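Local coordinates for yncA (Salmonella typhimurium, PDB 3DR6), which probably transfers an acetyl group from acetyl-CoA to an acceptor, as expected of a GNAT-family acetyltransferase, at residues C[67-75]-C[107-116]. Sequence-based numbering, arbitrary orientation.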
ATOM      1  N   GLY C  67      22.497   6.868 -10.742  1.00 15.03           N
ATOM      2  CA  GLY C  67      21.169   6.787 -10.137  1.00 14.91           C
ATOM      3  C   GLY C  67      20.272   5.860 -10.924  1.00 15.29           C
ATOM      4  O   GLY C  67      20.587   5.482 -12.053  1.00 15.10           O
ATOM      5  N   TYR C  68      19.140   5.494 -10.334  1.00 15.66           N
ATOM      6  CA  TYR C  68      18.161   4.716 -11.059  1.00 16.64           C
ATOM      7  C   TYR C  68      16.746   5.030 -10.579  1.00 16.48           C
ATOM      8  O   TYR C  68      16.545   5.584  -9.477  1.00 16.55           O
ATOM      9  CB  TYR C  68      18.463   3.207 -10.979  1.00 17.44           C
ATOM     10  CG  TYR C  68      18.031   2.499  -9.699  1.00 18.52           C
ATOM     11  CD1 TYR C  68      18.881   2.435  -8.585  1.00 18.40           C
ATOM     12  CD2 TYR C  68      16.784   1.862  -9.616  1.00 20.68           C
ATOM     13  CE1 TYR C  68      18.501   1.777  -7.431  1.00 20.33           C
ATOM     14  CE2 TYR C  68      16.393   1.197  -8.451  1.00 20.84           C
ATOM     15  CZ  TYR C  68      17.253   1.160  -7.368  1.00 20.90           C
ATOM     16  OH  TYR C  68      16.871   0.492  -6.216  1.00 23.69           O
ATOM     17  N   ALA C  69      15.775   4.683 -11.418  1.00 17.06           N
ATOM     18  CA  ALA C  69      14.363   4.954 -11.120  1.00 16.58           C
ATOM     19  C   ALA C  69      13.488   3.856 -11.711  1.00 16.90           C
ATOM     20  O   ALA C  69      13.799   3.283 -12.767  1.00 17.21           O
ATOM     21  CB  ALA C  69      13.951   6.314 -11.659  1.00 16.62           C
ATOM     22  N   SER C  70      12.398   3.561 -11.018  1.00 16.02           N
ATOM     23  CA  SER C  70      11.408   2.603 -11.529  1.00 16.27           C
ATOM     24  C   SER C  70      10.057   2.940 -10.911  1.00 15.88           C
ATOM     25  O   SER C  70       9.977   3.801 -10.028  1.00 15.98           O
ATOM     26  CB  SER C  70      11.816   1.165 -11.160  1.00 16.56           C
ATOM     27  OG  SER C  70      11.018   0.219 -11.869  1.00 18.08           O
ATOM     28  N   PHE C  71       9.002   2.286 -11.384  1.00 16.03           N
ATOM     29  CA  PHE C  71       7.764   2.261 -10.612  1.00 16.00           C
ATOM     30  C   PHE C  71       7.177   0.870 -10.618  1.00 16.73           C
ATOM     31  O   PHE C  71       7.478   0.037 -11.516  1.00 15.67           O
ATOM     32  CB  PHE C  71       6.757   3.335 -11.070  1.00 15.41           C
ATOM     33  CG  PHE C  71       6.263   3.184 -12.492  1.00 16.26           C
ATOM     34  CD1 PHE C  71       5.400   2.137 -12.839  1.00 16.05           C
ATOM     35  CD2 PHE C  71       6.619   4.131 -13.466  1.00 15.78           C
ATOM     36  CE1 PHE C  71       4.908   2.008 -14.155  1.00 14.92           C
ATOM     37  CE2 PHE C  71       6.128   4.020 -14.795  1.00 15.54           C
ATOM     38  CZ  PHE C  71       5.275   2.947 -15.133  1.00 16.00           C
ATOM     39  N   GLY C  72       6.351   0.627  -9.610  1.00 16.76           N
ATOM     40  CA  GLY C  72       5.549  -0.584  -9.531  1.00 18.47           C
ATOM     41  C   GLY C  72       4.137  -0.280  -9.093  1.00 18.46           C
ATOM     42  O   GLY C  72       3.786   0.872  -8.823  1.00 17.95           O
ATOM     43  N   ASP C  73       3.317  -1.313  -9.030  1.00 18.82           N
ATOM     44  CA  ASP C  73       1.950  -1.146  -8.566  1.00 19.58           C
ATOM     45  C   ASP C  73       1.971  -0.646  -7.134  1.00 19.41           C
ATOM     46  O   ASP C  73       2.784  -1.097  -6.322  1.00 19.82           O
ATOM     47  CB  ASP C  73       1.181  -2.450  -8.664  1.00 20.56           C
ATOM     48  CG  ASP C  73       1.065  -2.939 -10.093  1.00 22.69           C
ATOM     49  OD1 ASP C  73       0.937  -2.109 -11.013  1.00 22.34           O
ATOM     50  OD2 ASP C  73       1.119  -4.172 -10.293  1.00 27.89           O
ATOM     51  N   TRP C  74       1.119   0.334  -6.850  1.00 19.54           N
ATOM     52  CA  TRP C  74       1.069   0.947  -5.523  1.00 19.74           C
ATOM     53  C   TRP C  74       0.460  -0.008  -4.500  1.00 20.56           C
ATOM     54  O   TRP C  74       0.963  -0.142  -3.372  1.00 20.30           O
ATOM     55  CB  TRP C  74       0.256   2.237  -5.584  1.00 19.43           C
ATOM     56  CG  TRP C  74       0.117   2.933  -4.253  1.00 18.91           C
ATOM     57  CD1 TRP C  74       1.121   3.224  -3.354  1.00 20.53           C
ATOM     58  CD2 TRP C  74      -1.079   3.478  -3.701  1.00 20.28           C
ATOM     59  NE1 TRP C  74       0.612   3.895  -2.271  1.00 20.71           N
ATOM     60  CE2 TRP C  74      -0.736   4.062  -2.451  1.00 20.24           C
ATOM     61  CE3 TRP C  74      -2.413   3.522  -4.128  1.00 19.28           C
ATOM     62  CZ2 TRP C  74      -1.684   4.686  -1.631  1.00 20.04           C
ATOM     63  CZ3 TRP C  74      -3.366   4.148  -3.291  1.00 20.11           C
ATOM     64  CH2 TRP C  74      -2.982   4.728  -2.070  1.00 19.67           C
ATOM     65  N   ARG C  75      -0.612  -0.673  -4.908  1.00 21.57           N
ATOM     66  CA  ARG C  75      -1.347  -1.632  -4.073  1.00 23.75           C
ATOM     67  C   ARG C  75      -1.720  -2.875  -4.905  1.00 24.78           C
ATOM     68  O   ARG C  75      -1.674  -2.819  -6.151  1.00 25.51           O
ATOM     69  CB  ARG C  75      -2.569  -0.941  -3.454  1.00 23.33           C
ATOM     70  CG  ARG C  75      -2.194   0.033  -2.325  1.00 25.85           C
ATOM     71  CD  ARG C  75      -3.337   0.937  -1.801  1.00 26.36           C
ATOM     72  NE  ARG C  75      -4.499   0.230  -1.249  1.00 31.35           N
ATOM     73  CZ  ARG C  75      -4.616  -0.239  -0.008  1.00 32.64           C
ATOM     74  NH1 ARG C  75      -3.628  -0.136   0.874  1.00 30.43           N
ATOM     75  NH2 ARG C  75      -5.751  -0.839   0.353  1.00 35.01           N
ATOM     76  N   LEU C 107      10.549   9.265 -15.710  1.00 18.49           N
ATOM     77  CA  LEU C 107       9.663   8.217 -15.187  1.00 18.40           C
ATOM     78  C   LEU C 107       8.179   8.521 -15.431  1.00 18.11           C
ATOM     79  O   LEU C 107       7.405   7.652 -15.847  1.00 17.75           O
ATOM     80  CB  LEU C 107       9.915   8.026 -13.685  1.00 18.44           C
ATOM     81  CG  LEU C 107       9.499   6.688 -13.101  1.00 20.44           C
ATOM     82  CD1 LEU C 107      10.335   5.532 -13.741  1.00 20.06           C
ATOM     83  CD2 LEU C 107       9.618   6.730 -11.573  1.00 18.31           C
ATOM     84  N   ILE C 108       7.806   9.769 -15.186  1.00 18.47           N
ATOM     85  CA  ILE C 108       6.427  10.233 -15.368  1.00 18.89           C
ATOM     86  C   ILE C 108       5.971  10.044 -16.820  1.00 18.33           C
ATOM     87  O   ILE C 108       4.849   9.628 -17.070  1.00 16.86           O
ATOM     88  CB  ILE C 108       6.287  11.712 -14.958  1.00 18.70           C
ATOM     89  CG1 ILE C 108       6.353  11.853 -13.439  1.00 20.06           C
ATOM     90  CG2 ILE C 108       4.987  12.324 -15.494  1.00 20.14           C
ATOM     91  CD1 ILE C 108       6.758  13.259 -12.957  1.00 21.67           C
ATOM     92  N   ASP C 109       6.868  10.338 -17.758  1.00 18.66           N
ATOM     93  CA  ASP C 109       6.616  10.149 -19.177  1.00 19.61           C
ATOM     94  C   ASP C 109       6.333   8.689 -19.474  1.00 19.23           C
ATOM     95  O   ASP C 109       5.409   8.379 -20.226  1.00 18.97           O
ATOM     96  CB  ASP C 109       7.844  10.569 -19.987  1.00 20.55           C
ATOM     97  CG  ASP C 109       8.078  12.062 -19.973  1.00 23.84           C
ATOM     98  OD1 ASP C 109       7.127  12.825 -19.733  1.00 27.32           O
ATOM     99  OD2 ASP C 109       9.238  12.466 -20.217  1.00 29.70           O
ATOM    100  N   GLU C 110       7.131   7.803 -18.872  1.00 17.55           N
ATOM    101  CA  GLU C 110       6.972   6.360 -19.059  1.00 17.11           C
ATOM    102  C   GLU C 110       5.659   5.901 -18.461  1.00 15.92           C
ATOM    103  O   GLU C 110       4.983   5.072 -19.047  1.00 15.85           O
ATOM    104  CB  GLU C 110       8.153   5.564 -18.484  1.00 17.26           C
ATOM    105  CG  GLU C 110       9.509   5.821 -19.180  1.00 19.20           C
ATOM    106  CD  GLU C 110       9.497   5.580 -20.687  1.00 21.51           C
ATOM    107  OE1 GLU C 110       8.752   4.685 -21.169  1.00 21.51           O
ATOM    108  OE2 GLU C 110      10.243   6.299 -21.393  1.00 23.13           O
ATOM    109  N   ALA C 111       5.281   6.469 -17.315  1.00 15.45           N
ATOM    110  CA  ALA C 111       3.989   6.167 -16.694  1.00 15.41           C
ATOM    111  C   ALA C 111       2.810   6.510 -17.630  1.00 15.94           C
ATOM    112  O   ALA C 111       1.896   5.704 -17.803  1.00 15.95           O
ATOM    113  CB  ALA C 111       3.860   6.879 -15.324  1.00 13.91           C
ATOM    114  N   ARG C 112       2.872   7.664 -18.303  1.00 16.49           N
ATOM    115  CA  ARG C 112       1.829   7.978 -19.296  1.00 17.26           C
ATOM    116  C   ARG C 112       1.775   6.957 -20.453  1.00 17.24           C
ATOM    117  O   ARG C 112       0.694   6.577 -20.896  1.00 17.51           O
ATOM    118  CB  ARG C 112       1.976   9.404 -19.834  1.00 17.61           C
ATOM    119  CG  ARG C 112       1.745  10.474 -18.748  1.00 16.88           C
ATOM    120  CD  ARG C 112       1.266  11.823 -19.361  1.00 18.99           C
ATOM    121  NE  ARG C 112       1.106  12.805 -18.287  1.00 18.84           N
ATOM    122  CZ  ARG C 112       2.101  13.555 -17.794  1.00 21.08           C
ATOM    123  NH1 ARG C 112       3.314  13.509 -18.307  1.00 20.57           N
ATOM    124  NH2 ARG C 112       1.862  14.384 -16.792  1.00 21.73           N
ATOM    125  N   ARG C 113       2.936   6.513 -20.936  1.00 17.69           N
ATOM    126  CA  ARG C 113       2.983   5.477 -21.990  1.00 18.47           C
ATOM    127  C   ARG C 113       2.353   4.143 -21.555  1.00 18.41           C
ATOM    128  O   ARG C 113       1.912   3.358 -22.402  1.00 18.94           O
ATOM    129  CB  ARG C 113       4.430   5.252 -22.458  1.00 18.96           C
ATOM    130  CG  ARG C 113       4.916   6.332 -23.367  1.00 20.71           C
ATOM    131  CD  ARG C 113       6.407   6.215 -23.649  1.00 28.91           C
ATOM    132  NE  ARG C 113       6.859   7.486 -24.205  1.00 35.34           N
ATOM    133  CZ  ARG C 113       7.628   8.371 -23.574  1.00 39.30           C
ATOM    134  NH1 ARG C 113       7.962   9.504 -24.189  1.00 40.03           N
ATOM    135  NH2 ARG C 113       8.089   8.124 -22.354  1.00 39.81           N
ATOM    136  N   CYS C 114       2.316   3.899 -20.247  1.00 17.75           N
ATOM    137  CA  CYS C 114       1.712   2.695 -19.692  1.00 17.89           C
ATOM    138  C   CYS C 114       0.228   2.940 -19.352  1.00 17.16           C
ATOM    139  O   CYS C 114      -0.447   2.048 -18.819  1.00 17.68           O
ATOM    140  CB  CYS C 114       2.491   2.234 -18.458  1.00 17.83           C
ATOM    141  SG  CYS C 114       4.132   1.566 -18.834  1.00 19.80           S
ATOM    142  N   GLY C 115      -0.266   4.136 -19.687  1.00 15.97           N
ATOM    143  CA  GLY C 115      -1.634   4.564 -19.354  1.00 15.51           C
ATOM    144  C   GLY C 115      -1.934   4.789 -17.878  1.00 15.44           C
ATOM    145  O   GLY C 115      -3.094   4.850 -17.482  1.00 14.99           O
ATOM    146  N   LYS C 116      -0.897   4.929 -17.048  1.00 14.94           N
ATOM    147  CA  LYS C 116      -1.134   5.070 -15.610  1.00 15.10           C
ATOM    148  C   LYS C 116      -1.806   6.414 -15.314  1.00 14.85           C
ATOM    149  O   LYS C 116      -1.514   7.418 -15.956  1.00 14.78           O
ATOM    150  CB  LYS C 116       0.148   4.914 -14.789  1.00 15.56           C
ATOM    151  CG  LYS C 116       0.814   3.504 -14.860  1.00 14.89           C
ATOM    152  CD  LYS C 116      -0.208   2.385 -14.696  1.00 14.80           C
ATOM    153  CE  LYS C 116       0.464   1.002 -14.757  1.00 16.52           C
ATOM    154  NZ  LYS C 116      -0.605  -0.043 -14.629  1.00 16.50           N
TER
HETATM  155  O   HOH W   1      -0.592   0.133 -11.508  1.00 21.40           O
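The ring of F71 reaches the last turns of the helix with its rim: near the ring plane lie L107 CG, the carbonyl carbon of E110 and C114 SG, the sulfur sitting 4.1 Å from F71 CZ in a sulfur-aromatic contact at the edge. A111 comes in obliquely, its CA 3.6 Å from F71 CE2, and a methyl is small enough to let the ring this close to the helix backbone. A chi1 of 63°, with CG between backbone N and carbonyl carbon, lets F71 CD2 and CE2 meet L107 and A111. The Y54 ring meets that of F71 with planes at about 50°. L107 suits the next place because its two methyls fork over the strand backbone, CD2 lying 3.3 Å from S70 O and CD1 3.8 Å from S70 CA. In this GNAT fold, helix 99-113 packs on the central sheet; the axes of 107-113 and strand 67-73 approach to 9.2 Å and cross at -33°. Beyond the helix, G115 takes the positive phi of a Schellman motif, which favours glycine, and the long chain of K116 turns back to the strand end. A water bridges K116 NZ and D73 OD1, 4.4 Å apart; Y54 OH hydrogen-bonds to both, and R81 O also accepts from the lysine.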